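Local coordinates for protein Fe-S binding reductase, putative (Thermus thermophilus, PDB 2D4P) that is of unknown function but belongs to the GNAT-like acetyltransferase clan and may therefore transfer acyl groups, at residues 47-52 against 67-72. Residues are numbered along the deposited sequence; the frame is centred on the assembly and turned at random.
Sequences MGFALA and RIEGRS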
# COMPACT_ATOMS: atom_id res chain seq x y z
N MET A 47 1.84 -2.69 12.78
CA MET A 47 0.92 -3.72 12.32
C MET A 47 0.81 -3.82 10.80
O MET A 47 0.26 -4.79 10.30
CB MET A 47 -0.47 -3.50 12.93
CG MET A 47 -0.57 -3.84 14.43
SD MET A 47 -0.24 -5.58 14.76
CE MET A 47 -1.76 -6.35 14.16
N GLY A 48 1.32 -2.83 10.07
CA GLY A 48 1.32 -2.91 8.63
C GLY A 48 1.76 -1.61 8.01
O GLY A 48 1.92 -0.59 8.69
N PHE A 49 1.95 -1.64 6.70
CA PHE A 49 2.20 -0.41 5.96
C PHE A 49 1.76 -0.56 4.52
O PHE A 49 1.65 -1.67 4.01
CB PHE A 49 3.68 0.01 6.06
CG PHE A 49 4.65 -0.92 5.34
CD1 PHE A 49 4.89 -0.81 3.98
CD2 PHE A 49 5.38 -1.86 6.06
CE1 PHE A 49 5.77 -1.66 3.34
CE2 PHE A 49 6.27 -2.71 5.42
CZ PHE A 49 6.47 -2.60 4.07
N ALA A 50 1.51 0.57 3.87
CA ALA A 50 1.18 0.61 2.45
C ALA A 50 2.05 1.66 1.79
O ALA A 50 2.10 2.79 2.25
CB ALA A 50 -0.29 0.93 2.24
N LEU A 51 2.75 1.26 0.73
CA LEU A 51 3.53 2.17 -0.11
C LEU A 51 2.74 2.36 -1.38
O LEU A 51 2.51 1.41 -2.09
CB LEU A 51 4.89 1.57 -0.45
CG LEU A 51 5.69 1.11 0.75
CD1 LEU A 51 7.05 0.67 0.25
CD2 LEU A 51 5.81 2.17 1.85
N ALA A 52 2.28 3.57 -1.60
CA ALA A 52 1.42 3.91 -2.73
C ALA A 52 1.79 5.26 -3.33
O ALA A 52 2.37 6.11 -2.67
CB ALA A 52 -0.05 3.88 -2.33
N ARG A 67 3.23 -1.65 -2.65
CA ARG A 67 3.44 -2.65 -1.64
C ARG A 67 2.49 -2.47 -0.48
O ARG A 67 2.30 -1.35 -0.00
CB ARG A 67 4.88 -2.58 -1.10
CG ARG A 67 5.19 -3.72 -0.19
CD ARG A 67 6.64 -3.86 0.07
NE ARG A 67 6.90 -5.01 0.94
CZ ARG A 67 8.07 -5.23 1.49
NH1 ARG A 67 9.07 -4.37 1.26
NH2 ARG A 67 8.25 -6.28 2.29
N ILE A 68 1.97 -3.59 0.02
CA ILE A 68 1.19 -3.55 1.25
C ILE A 68 1.57 -4.76 2.09
O ILE A 68 1.74 -5.87 1.56
CB ILE A 68 -0.33 -3.44 0.97
CG1 ILE A 68 -1.08 -3.18 2.29
CG2 ILE A 68 -0.90 -4.69 0.27
CD1 ILE A 68 -2.60 -2.91 2.10
N GLU A 69 1.77 -4.52 3.37
CA GLU A 69 2.09 -5.54 4.33
C GLU A 69 1.18 -5.34 5.53
O GLU A 69 0.87 -4.21 5.89
CB GLU A 69 3.56 -5.47 4.75
CG GLU A 69 4.57 -5.60 3.62
CD GLU A 69 4.54 -6.94 2.88
OE1 GLU A 69 3.98 -7.92 3.39
OE2 GLU A 69 5.11 -7.00 1.77
N GLY A 70 0.78 -6.44 6.15
CA GLY A 70 -0.07 -6.36 7.32
C GLY A 70 -0.23 -7.66 8.09
O GLY A 70 -0.28 -8.74 7.50
N ARG A 71 -0.34 -7.53 9.40
CA ARG A 71 -0.37 -8.66 10.31
C ARG A 71 -1.76 -9.23 10.55
O ARG A 71 -1.91 -10.28 11.22
CB ARG A 71 0.24 -8.23 11.63
CG ARG A 71 1.74 -8.15 11.57
CD ARG A 71 2.38 -8.54 12.89
NE ARG A 71 3.32 -7.52 13.33
CZ ARG A 71 3.76 -7.37 14.57
NH1 ARG A 71 3.36 -8.21 15.54
NH2 ARG A 71 4.62 -6.39 14.84
N SER A 72 -2.77 -8.55 10.02
CA SER A 72 -4.15 -8.97 10.16
C SER A 72 -5.00 -8.39 9.05
O SER A 72 -4.64 -7.40 8.44
CB SER A 72 -4.69 -8.51 11.51
OG SER A 72 -4.81 -7.10 11.57
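Strands 47-52 and 67-70 run antiparallel at 173°, and five backbone hydrogen bonds join residues 47-52 and 67-72, from Arg67 N to Leu51 O at one end to Arg71 N to Met47 O, just past the end of strand 67-70, at the other. They belong to neighbouring arms of the hairpin 45-56/61-70 in the central sheet. The Gly48 and Gly70 CA atoms come within 3.9 Å in a non-hydrogen-bonded pair. Beside them, Met47 and Gly48 form a classic beta bulge against Ala40 of strand 38-42, on the other side of strand 45-56.

Phe49, Leu51, Arg67 and Glu69 share one face. The Phe49 ring lies alongside Glu69, whose CB sits over a ring face in a CH-pi contact, 4.2 Å from the centroid. The ring tip meets Arg67 differently: Phe49 CZ lies over the centre of the guanidinium, with the two planes 73° apart. Arg67 reaches it because its chain is extended, with CG anti to the backbone N (chi1 -172°). Its NE then gives Glu69 OE2 a 2.8 Å salt-bridge hydrogen bond, in the guanidinium plane and on the anti lone pair. Arg67 NH1 and NH2 bond the carbonyls of Arg21 and Ala18. A leucine in place of Arg67 would probably leave Glu69 without its close charged mate and those carbonyls without these donors.

On the opposite face, Ala50 CB touches Ile68 CG1 at 4.2 Å beneath helix 73-89. At the strand end, Met47 CE packs 3.7 Å from Arg71 CB, while Arg71 pairs with Glu45.

The contact thus sets an apolar, helix-covered face against one where the ion pair, the two carbonyls and the ring tip over the guanidinium together probably hold the arginine's orientation.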